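Local structure of dimethyl-sulfide monooxygenase (6AK1) at residues V167-L171 with P198-Q202; A238-E242 with T446-A450; Y299-P305 with I359-I364; D324-Q330 with K351-R356. The protein oxidises dimethyl sulfide to methanethiol and formaldehyde with NADH and molecular oxygen, as the FMN-dependent large subunit of a two-component monooxygenase. One frame throughout, in Å; residues are numbered along the deposited sequence.

Contact 1 of 4, residues V167-L171 with P198-Q202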
# COMPACT_ATOMS: atom_id res chain seq x y z
N VAL A 167 -2.79 20.11 3.34
CA VAL A 167 -2.35 20.76 2.10
C VAL A 167 -2.81 19.96 0.88
O VAL A 167 -3.38 20.52 -0.06
CB VAL A 167 -0.82 20.93 2.10
CG1 VAL A 167 -0.34 21.37 0.73
CG2 VAL A 167 -0.38 21.93 3.19
N MET A 168 -2.54 18.64 0.88
CA MET A 168 -2.93 17.78 -0.24
C MET A 168 -4.43 17.85 -0.49
O MET A 168 -4.86 18.01 -1.64
CB MET A 168 -2.53 16.31 0.03
CG MET A 168 -1.10 16.08 0.44
SD MET A 168 0.04 16.45 -0.89
CE MET A 168 -0.02 14.96 -1.87
N TYR A 169 -5.23 17.71 0.57
CA TYR A 169 -6.69 17.75 0.42
C TYR A 169 -7.17 19.12 -0.09
O TYR A 169 -8.13 19.20 -0.87
CB TYR A 169 -7.36 17.42 1.76
CG TYR A 169 -7.11 16.01 2.30
CD1 TYR A 169 -6.81 14.94 1.46
CD2 TYR A 169 -7.20 15.76 3.66
CE1 TYR A 169 -6.58 13.66 1.97
CE2 TYR A 169 -6.98 14.49 4.18
CZ TYR A 169 -6.68 13.44 3.33
OH TYR A 169 -6.46 12.19 3.87
N LYS A 170 -6.53 20.21 0.35
CA LYS A 170 -6.92 21.53 -0.15
C LYS A 170 -6.64 21.66 -1.63
O LYS A 170 -7.47 22.18 -2.39
CB LYS A 170 -6.18 22.63 0.63
CG LYS A 170 -6.66 22.81 2.06
CD LYS A 170 -5.87 23.92 2.79
CE LYS A 170 -6.31 24.06 4.25
NZ LYS A 170 -5.48 25.06 4.98
N LEU A 171 -5.47 21.18 -2.07
CA LEU A 171 -5.13 21.27 -3.49
C LEU A 171 -6.09 20.44 -4.33
O LEU A 171 -6.62 20.92 -5.34
CB LEU A 171 -3.69 20.82 -3.70
CG LEU A 171 -2.64 21.74 -3.07
CD1 LEU A 171 -1.27 21.08 -3.01
CD2 LEU A 171 -2.57 23.08 -3.84
N PRO A 198 -6.48 30.18 -4.91
CA PRO A 198 -5.30 29.94 -4.07
C PRO A 198 -5.75 29.36 -2.73
O PRO A 198 -6.76 29.79 -2.16
CB PRO A 198 -4.66 31.34 -3.91
CG PRO A 198 -5.70 32.32 -4.37
CD PRO A 198 -6.63 31.60 -5.31
N ILE A 199 -5.04 28.34 -2.26
CA ILE A 199 -5.51 27.70 -1.03
C ILE A 199 -5.12 28.50 0.20
O ILE A 199 -5.70 28.30 1.28
CB ILE A 199 -5.02 26.24 -0.94
CG1 ILE A 199 -3.49 26.16 -0.89
CG2 ILE A 199 -5.59 25.40 -2.11
CD1 ILE A 199 -2.97 24.81 -0.42
N ASN A 200 -4.16 29.42 0.07
CA ASN A 200 -3.75 30.31 1.16
C ASN A 200 -3.46 29.52 2.43
O ASN A 200 -3.94 29.84 3.53
CB ASN A 200 -4.81 31.39 1.41
CG ASN A 200 -4.77 32.49 0.36
OD1 ASN A 200 -3.70 32.86 -0.13
ND2 ASN A 200 -5.93 33.01 0.00
N HIS A 201 -2.67 28.46 2.27
CA HIS A 201 -2.31 27.62 3.40
C HIS A 201 -1.07 28.18 4.08
O HIS A 201 -0.06 28.45 3.42
CB HIS A 201 -2.04 26.18 2.98
CG HIS A 201 -1.61 25.33 4.13
ND1 HIS A 201 -2.51 24.75 4.99
CD2 HIS A 201 -0.38 25.06 4.63
CE1 HIS A 201 -1.86 24.11 5.95
NE2 HIS A 201 -0.56 24.28 5.75
N GLN A 202 -1.15 28.34 5.40
CA GLN A 202 0.02 28.76 6.16
C GLN A 202 -0.11 28.16 7.55
O GLN A 202 -0.68 28.78 8.45
CB GLN A 202 0.15 30.28 6.20
CG GLN A 202 1.43 30.76 6.87
CD GLN A 202 1.75 32.20 6.52
OE1 GLN A 202 2.90 32.55 6.26
NE2 GLN A 202 0.73 33.06 6.51
O HOH W 1 -6.11 27.62 3.85
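Lys170 and Val167, one turn apart on helix 157-174, meet the imidazole of His201 from two directions. The ammonium group comes in at the rim of the ring: Lys170 NZ donates to His201 ND1 over 3.0 Å and lies only 6° out of the ring plane, so ND1 must accept here. Val167 instead lays a methyl over one face, with CG2 3.5 Å from the centroid of the His201 ring, a CH-pi contact. The lysine chain is fully extended beyond CG and crosses the imidazole at about a right angle, which brings its nitrogen to the edge while the aliphatic part stays near the helix. Beside this polar end, Ile199 packs on the helix backbone and on Leu171: its CG2 rests 3.7 Å from Lys170 O, and its CD1 reaches Leu171 CD2 at 3.9 Å. A water accepts from Lys170 NZ and donates to Ile199 O at 2.7 Å, tying the ammonium to the opposite backbone as well.

Further out, Glu163 binds His201 NE2 and Glu166 forms a salt bridge with Lys170. His201 belongs to a small beta hairpin of strands 201-202 and 207-208, bonded to Val208, and Ile199 just before it is tied to Gly210. A leucine in place of His201 would probably cost Lys170 NZ its acceptor and leave Glu163 without its NE2 partner, while Glu166 and the water still hold the ammonium. The ring thus bridges two charged groups, probably as a neutral imidazole with its proton on NE2, toward Glu163.

Contact 2 of 4, residues A238-E242 with T446-A450; sequences ASNAE and THPAA
His447 reaches across to the end of helix 232-240 and donates from NE2 to Asn240 O over 2.8 Å, with an N-H...O angle of 147°. The bond is not ideal in direction: the donor sits 25° off the carbonyl plane of Asn240. The other ring nitrogen is used within its own segment, where Ala449 N donates to His447 ND1 at 2.9 Å, so both nitrogens are gripped and the rotation of the imidazole is fixed. With CG anti to the backbone N (chi1 -172°), the ring sits beside its own carbonyl carbon, ND1 turned back to Ala449 N and NE2 toward Asn240 O. A phenylalanine in its place would probably leave Asn240 O without this donor and Ala449 N without its acceptor.

Packing is tightest beside the histidine, on the partly exposed side of the contact, where Pro448 presses its ring edge on the last helical turn: CD is 3.1 Å from Ser239 O, and CG is 3.5 Å from Asn240 OD1. That amide oxygen is the hydrogen-bond partner of Tyr169 OH. The Glu242 side is looser though buried; the Glu242 and His447 side chains cross at about a right angle, with CG 3.9 Å from His447 CD2, while the carboxylate turns to Arg432 and to Ile224 N.

Helix 232-240 belongs to the TIM barrel, between the parallel strands 223-227 and 243-246, and Ala241 is where the chain leaves it. The 446-450 loop thus lies against the joint between this helix and strand 243-246, with Tyr169 of helix 157-174 packed on Pro448 and Ala449.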
# COMPACT_ATOMS: atom_id res chain seq x y z
N ALA A 238 -6.63 6.12 11.28
CA ALA A 238 -8.09 6.01 11.33
C ALA A 238 -8.79 7.25 10.77
O ALA A 238 -9.90 7.14 10.24
CB ALA A 238 -8.54 5.75 12.77
N SER A 239 -8.18 8.42 10.91
CA SER A 239 -8.80 9.62 10.33
C SER A 239 -8.77 9.60 8.80
O SER A 239 -9.75 9.98 8.16
CB SER A 239 -8.12 10.88 10.86
OG SER A 239 -8.07 10.86 12.27
N ASN A 240 -7.68 9.14 8.20
CA ASN A 240 -7.49 9.36 6.76
C ASN A 240 -7.70 8.13 5.89
O ASN A 240 -8.13 8.27 4.74
CB ASN A 240 -6.09 9.90 6.49
CG ASN A 240 -5.88 11.27 7.07
OD1 ASN A 240 -6.36 12.27 6.52
ND2 ASN A 240 -5.19 11.34 8.20
N ALA A 241 -7.42 6.93 6.40
CA ALA A 241 -7.35 5.74 5.56
C ALA A 241 -8.72 5.38 5.00
O ALA A 241 -9.71 5.34 5.72
CB ALA A 241 -6.78 4.56 6.34
N GLU A 242 -8.77 5.13 3.69
CA GLU A 242 -9.89 4.40 3.12
C GLU A 242 -9.60 2.92 2.97
O GLU A 242 -10.53 2.11 3.03
CB GLU A 242 -10.28 5.01 1.77
CG GLU A 242 -10.58 6.50 1.86
CD GLU A 242 -10.82 7.15 0.50
OE1 GLU A 242 -12.00 7.23 0.07
OE2 GLU A 242 -9.83 7.58 -0.14
N THR A 446 -17.91 12.32 5.51
CA THR A 446 -17.23 12.21 6.80
C THR A 446 -15.72 12.06 6.66
O THR A 446 -15.02 12.02 7.68
CB THR A 446 -17.78 11.01 7.60
OG1 THR A 446 -17.49 9.79 6.90
CG2 THR A 446 -19.29 11.14 7.81
N HIS A 447 -15.19 11.96 5.42
CA HIS A 447 -13.74 11.86 5.27
C HIS A 447 -13.13 13.25 5.42
O HIS A 447 -13.71 14.22 4.96
CB HIS A 447 -13.38 11.27 3.90
CG HIS A 447 -11.92 10.97 3.74
ND1 HIS A 447 -10.99 11.94 3.45
CD2 HIS A 447 -11.23 9.81 3.88
CE1 HIS A 447 -9.79 11.39 3.41
NE2 HIS A 447 -9.91 10.10 3.67
N PRO A 448 -11.96 13.36 6.05
CA PRO A 448 -11.39 14.70 6.28
C PRO A 448 -11.13 15.49 5.01
O PRO A 448 -11.12 16.72 5.06
CB PRO A 448 -10.08 14.41 7.04
CG PRO A 448 -9.79 12.95 6.80
CD PRO A 448 -11.12 12.30 6.64
N ALA A 449 -10.94 14.82 3.86
CA ALA A 449 -10.78 15.54 2.60
C ALA A 449 -12.06 16.29 2.20
O ALA A 449 -11.99 17.34 1.55
CB ALA A 449 -10.37 14.57 1.49
N ALA A 450 -13.22 15.76 2.58
CA ALA A 450 -14.50 16.35 2.17
C ALA A 450 -14.72 17.76 2.72
O ALA A 450 -15.53 18.50 2.17
CB ALA A 450 -15.65 15.45 2.59

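Contact 3 of 4, residues Y299-P305 with I359-I364; sequences YLSYANP and IRERCI
Leu300 is set obliquely against three side chains of the 359-364 segment. Its CB lies over one face of the Arg360 guanidinium, 3.7 Å from Arg360 NH2, while the two methyls divide: CD2 goes in to Ile364 CD1 at 3.7 Å, and CD1 goes out to Glu361 OE1. The arginine gets there because its chain runs straight from CG to NE, with CG anti to the backbone N (chi1 180°), and so lies back over the leucine. Ile364 CD1 also meets Tyr299 CB at 3.5 Å, near the plane of the tyrosine ring and at its edge.

These side chains join the C-terminal part of helix 289-300 to that of helix 355-362, on the outside of the luciferase-like TIM barrel, where Tyr299 and Ile364 also touch strand 276-284. Directly after helix 289-300, a type I turn from Leu300 to Ala303 leads into helix 305-316, which Asn304 caps through Gly307 N.

At that turn the packing is close: Ala303 CB stands 3.5 Å from Cys363 CB. The thiol continues along the next residues, with Cys363 SG 3.5 Å from Pro305 CA, and Ile359 CG2 meets Pro305 O at 3.9 Å and Pro305 CB at 4.2 Å.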
# COMPACT_ATOMS: atom_id res chain seq x y z
N TYR A 299 10.00 -24.42 -2.77
CA TYR A 299 10.41 -23.03 -2.60
C TYR A 299 11.43 -22.89 -1.48
O TYR A 299 12.48 -22.24 -1.66
CB TYR A 299 9.18 -22.15 -2.33
CG TYR A 299 8.23 -22.10 -3.51
CD1 TYR A 299 8.61 -22.57 -4.76
CD2 TYR A 299 6.95 -21.57 -3.38
CE1 TYR A 299 7.74 -22.52 -5.84
CE2 TYR A 299 6.08 -21.52 -4.45
CZ TYR A 299 6.47 -21.99 -5.67
OH TYR A 299 5.58 -21.95 -6.74
N LEU A 300 11.16 -23.51 -0.32
CA LEU A 300 12.08 -23.38 0.80
C LEU A 300 13.47 -23.90 0.48
O LEU A 300 14.46 -23.43 1.06
CB LEU A 300 11.54 -24.10 2.03
CG LEU A 300 10.46 -23.41 2.84
CD1 LEU A 300 10.25 -24.17 4.16
CD2 LEU A 300 10.83 -21.96 3.10
N SER A 301 13.60 -24.85 -0.44
CA SER A 301 14.94 -25.33 -0.76
C SER A 301 15.79 -24.26 -1.41
O SER A 301 17.02 -24.38 -1.41
CB SER A 301 14.89 -26.58 -1.64
OG SER A 301 14.44 -26.28 -2.96
N TYR A 302 15.18 -23.18 -1.94
CA TYR A 302 15.91 -22.04 -2.48
C TYR A 302 16.11 -20.92 -1.46
O TYR A 302 16.65 -19.87 -1.82
CB TYR A 302 15.20 -21.46 -3.71
CG TYR A 302 15.29 -22.39 -4.90
CD1 TYR A 302 16.37 -22.31 -5.77
CD2 TYR A 302 14.32 -23.36 -5.13
CE1 TYR A 302 16.48 -23.17 -6.84
CE2 TYR A 302 14.42 -24.22 -6.20
CZ TYR A 302 15.50 -24.12 -7.05
OH TYR A 302 15.62 -24.96 -8.13
N ALA A 303 15.71 -21.14 -0.20
CA ALA A 303 15.72 -20.06 0.78
C ALA A 303 17.13 -19.52 0.99
O ALA A 303 18.11 -20.27 0.94
CB ALA A 303 15.15 -20.55 2.10
N ASN A 304 17.24 -18.21 1.21
CA ASN A 304 18.49 -17.57 1.63
C ASN A 304 18.26 -17.00 3.02
O ASN A 304 17.75 -15.88 3.16
CB ASN A 304 18.93 -16.48 0.65
CG ASN A 304 20.36 -15.98 0.94
OD1 ASN A 304 20.75 -15.86 2.11
ND2 ASN A 304 21.12 -15.70 -0.11
N PRO A 305 18.62 -17.75 4.08
CA PRO A 305 18.37 -17.25 5.45
C PRO A 305 19.07 -15.93 5.74
O PRO A 305 18.52 -15.09 6.46
CB PRO A 305 18.90 -18.38 6.34
CG PRO A 305 18.87 -19.64 5.45
CD PRO A 305 19.18 -19.12 4.06
N ILE A 359 14.16 -19.30 11.19
CA ILE A 359 14.52 -18.30 10.18
C ILE A 359 14.41 -18.89 8.78
O ILE A 359 13.96 -18.21 7.84
CB ILE A 359 15.93 -17.74 10.44
CG1 ILE A 359 15.98 -16.98 11.77
CG2 ILE A 359 16.38 -16.84 9.28
CD1 ILE A 359 14.82 -16.03 11.97
N ARG A 360 14.82 -20.16 8.61
CA ARG A 360 14.72 -20.81 7.31
C ARG A 360 13.27 -20.90 6.84
O ARG A 360 12.96 -20.55 5.70
CB ARG A 360 15.37 -22.20 7.35
CG ARG A 360 15.31 -22.92 5.99
CD ARG A 360 15.81 -24.36 6.05
NE ARG A 360 15.48 -25.07 4.82
CZ ARG A 360 14.36 -25.78 4.64
NH1 ARG A 360 13.48 -25.90 5.63
NH2 ARG A 360 14.14 -26.38 3.47
N GLU A 361 12.37 -21.37 7.71
CA GLU A 361 10.95 -21.39 7.36
C GLU A 361 10.43 -19.99 7.05
O GLU A 361 9.58 -19.82 6.17
CB GLU A 361 10.11 -22.01 8.48
CG GLU A 361 10.39 -23.47 8.77
CD GLU A 361 9.36 -24.40 8.16
OE1 GLU A 361 9.76 -25.27 7.36
OE2 GLU A 361 8.15 -24.27 8.48
N ARG A 362 10.91 -18.99 7.78
CA ARG A 362 10.43 -17.62 7.59
C ARG A 362 10.98 -16.97 6.32
O ARG A 362 10.53 -15.88 5.95
CB ARG A 362 10.76 -16.76 8.82
CG ARG A 362 10.15 -17.28 10.15
CD ARG A 362 8.67 -17.68 10.01
NE ARG A 362 7.88 -16.62 9.41
CZ ARG A 362 6.73 -16.79 8.78
NH1 ARG A 362 6.22 -18.01 8.68
NH2 ARG A 362 6.09 -15.75 8.24
N CYS A 363 11.91 -17.62 5.61
CA CYS A 363 12.33 -17.12 4.31
C CYS A 363 11.17 -16.99 3.32
O CYS A 363 11.34 -16.36 2.28
CB CYS A 363 13.41 -18.01 3.70
SG CYS A 363 15.03 -17.77 4.45
N ILE A 364 10.01 -17.58 3.62
CA ILE A 364 8.76 -17.31 2.93
C ILE A 364 7.80 -16.66 3.91
O ILE A 364 7.53 -17.22 4.98
CB ILE A 364 8.12 -18.58 2.35
CG1 ILE A 364 8.98 -19.17 1.23
CG2 ILE A 364 6.70 -18.28 1.87
CD1 ILE A 364 8.45 -20.47 0.71

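Contact 4 of 4, residues D324-Q330 with K351-R356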
# COMPACT_ATOMS: atom_id res chain seq x y z
N ASP A 324 22.20 -16.17 18.60
CA ASP A 324 22.72 -17.53 18.60
C ASP A 324 21.83 -18.41 17.72
O ASP A 324 20.64 -18.60 18.04
CB ASP A 324 22.82 -18.08 20.04
CG ASP A 324 23.23 -19.54 20.10
OD1 ASP A 324 23.89 -20.04 19.13
OD2 ASP A 324 22.92 -20.18 21.14
N PRO A 325 22.35 -18.99 16.64
CA PRO A 325 21.49 -19.76 15.73
C PRO A 325 20.95 -21.05 16.33
O PRO A 325 19.93 -21.56 15.85
CB PRO A 325 22.39 -20.07 14.52
CG PRO A 325 23.56 -19.12 14.66
CD PRO A 325 23.73 -18.88 16.13
N ASP A 326 21.61 -21.58 17.37
CA ASP A 326 21.26 -22.89 17.90
C ASP A 326 20.39 -22.85 19.15
O ASP A 326 19.94 -23.91 19.59
CB ASP A 326 22.53 -23.70 18.18
CG ASP A 326 23.27 -24.04 16.92
OD1 ASP A 326 22.88 -25.02 16.25
OD2 ASP A 326 24.23 -23.31 16.57
N GLU A 327 20.13 -21.68 19.72
CA GLU A 327 19.18 -21.63 20.82
C GLU A 327 17.77 -21.88 20.30
O GLU A 327 17.45 -21.53 19.16
CB GLU A 327 19.25 -20.29 21.53
CG GLU A 327 18.76 -19.11 20.72
CD GLU A 327 18.55 -17.88 21.57
OE1 GLU A 327 17.89 -16.91 21.10
OE2 GLU A 327 19.05 -17.89 22.73
N PRO A 328 16.91 -22.51 21.10
CA PRO A 328 15.51 -22.67 20.69
C PRO A 328 14.80 -21.33 20.66
O PRO A 328 15.17 -20.39 21.38
CB PRO A 328 14.92 -23.58 21.78
CG PRO A 328 15.76 -23.32 22.97
CD PRO A 328 17.16 -23.11 22.43
N LEU A 329 13.77 -21.26 19.81
CA LEU A 329 12.97 -20.04 19.68
C LEU A 329 12.44 -19.56 21.03
O LEU A 329 12.47 -18.36 21.33
CB LEU A 329 11.81 -20.28 18.71
CG LEU A 329 10.82 -19.12 18.51
CD1 LEU A 329 11.54 -17.83 18.09
CD2 LEU A 329 9.73 -19.49 17.52
N GLN A 330 11.95 -20.49 21.86
CA GLN A 330 11.34 -20.11 23.14
C GLN A 330 12.32 -19.37 24.06
O GLN A 330 11.87 -18.63 24.94
CB GLN A 330 10.78 -21.35 23.85
CG GLN A 330 11.75 -22.53 23.94
CD GLN A 330 11.19 -23.72 24.72
OE1 GLN A 330 10.32 -23.57 25.59
NE2 GLN A 330 11.68 -24.92 24.41
N LYS A 351 8.58 -22.57 21.00
CA LYS A 351 8.73 -23.75 20.15
C LYS A 351 10.08 -24.40 20.41
O LYS A 351 10.98 -23.77 20.98
CB LYS A 351 8.56 -23.37 18.67
CG LYS A 351 8.26 -24.54 17.70
CD LYS A 351 7.51 -25.71 18.37
CE LYS A 351 6.06 -25.41 18.72
NZ LYS A 351 5.40 -26.67 19.19
N LYS A 352 10.26 -25.64 20.02
CA LYS A 352 11.53 -26.29 20.30
C LYS A 352 12.55 -26.22 19.17
O LYS A 352 13.66 -26.66 19.33
CB LYS A 352 11.31 -27.71 20.82
CG LYS A 352 10.65 -27.74 22.21
CD LYS A 352 10.56 -29.15 22.80
CE LYS A 352 9.14 -29.68 22.85
NZ LYS A 352 8.87 -30.67 23.92
N TRP A 353 12.17 -25.67 18.04
CA TRP A 353 13.12 -25.52 16.95
C TRP A 353 14.15 -24.45 17.27
O TRP A 353 13.85 -23.47 17.96
CB TRP A 353 12.44 -25.17 15.64
CG TRP A 353 11.36 -26.11 15.22
CD1 TRP A 353 11.06 -27.33 15.77
CD2 TRP A 353 10.44 -25.92 14.14
NE1 TRP A 353 10.00 -27.90 15.10
CE2 TRP A 353 9.61 -27.06 14.09
CE3 TRP A 353 10.25 -24.90 13.20
CZ2 TRP A 353 8.59 -27.19 13.15
CZ3 TRP A 353 9.24 -25.04 12.26
CH2 TRP A 353 8.42 -26.17 12.24
N THR A 354 15.36 -24.65 16.77
CA THR A 354 16.39 -23.63 16.94
C THR A 354 16.01 -22.37 16.17
O THR A 354 15.14 -22.38 15.30
CB THR A 354 17.74 -24.16 16.46
OG1 THR A 354 17.68 -24.45 15.05
CG2 THR A 354 18.11 -25.43 17.23
N VAL A 355 16.68 -21.26 16.52
CA VAL A 355 16.44 -20.02 15.80
C VAL A 355 16.78 -20.20 14.32
O VAL A 355 16.10 -19.67 13.44
CB VAL A 355 17.23 -18.86 16.45
CG1 VAL A 355 17.22 -17.63 15.59
CG2 VAL A 355 16.64 -18.54 17.83
N ARG A 356 17.80 -21.01 14.03
CA ARG A 356 18.18 -21.28 12.65
C ARG A 356 17.03 -21.93 11.87
O ARG A 356 16.75 -21.53 10.73
CB ARG A 356 19.42 -22.15 12.61
CG ARG A 356 19.75 -22.66 11.22
CD ARG A 356 20.92 -23.61 11.23
NE ARG A 356 22.17 -22.90 11.47
CZ ARG A 356 22.86 -22.98 12.60
NH1 ARG A 356 22.43 -23.76 13.59
NH2 ARG A 356 23.99 -22.28 12.72
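Glu327 O accepts the shortest polar bond here, 2.8 Å from Val355 N, and the same oxygen takes a CA-H...O contact from Thr354 CA. Two residues on, the exchange is reversed: Leu329 N donates to Trp353 O at 2.9 Å, and Pro328 CA adds its own CA-H...O contact to that carbonyl. Together they form a single beta bridge between Pro328 and Thr354. A third bond follows at the start of helix 355-362, where Arg356 N donates to Pro325 O at 2.9 Å.

Side chains add to this on the outer side. Arg356 bends at chi3 (-72°), which lays its guanidinium over Pro325, with CB of the proline 3.3 Å from Arg356 NH2. Its edge faces Asp326: the salt bridge from Arg356 NH1 to Asp326 OD1 measures 3.0 Å, but the donor reaches the carboxylate from above its plane, 52° out. On the inner side, Glu327 CG runs alongside Val355 CG2 at 3.6 Å, and Val355 continues onto Phe320 and Met332. Thr354 sits at the N-cap of the helix, its OG1 taking Asp357 N, and its CG2 touches Asp326 O at 3.4 Å.

The backbone supplies three of the four hydrogen bonds across this surface contact: the two N-terminal amides of the helix, Val355 N and Arg356 N, are satisfied by carbonyls of the 324-330 loop. The solvent-facing ion pair probably adds less, since NH1 meets the carboxylate from above its plane and water can compete for both partners.

Contacts 1 and 2 are buried and contact 4 is on the surface, with contact 3 between them in burial. Tyr169, on the 167-171 segment of contact 1, is the residue through which contacts 1 and 2 touch, so helix 157-174 serves both. Contacts 3 and 4 share helix 355-362, the latter at its start and the former at its end, and Glu361 CG meets the Trp353 ring between them. The two pairs lie far apart: centres of contacts 1 and 3 are about 48 Å from each other. Histidines bond in the buried pair; contact 3 is largely apolar, and contact 4 relies on backbone bonds and an ion pair.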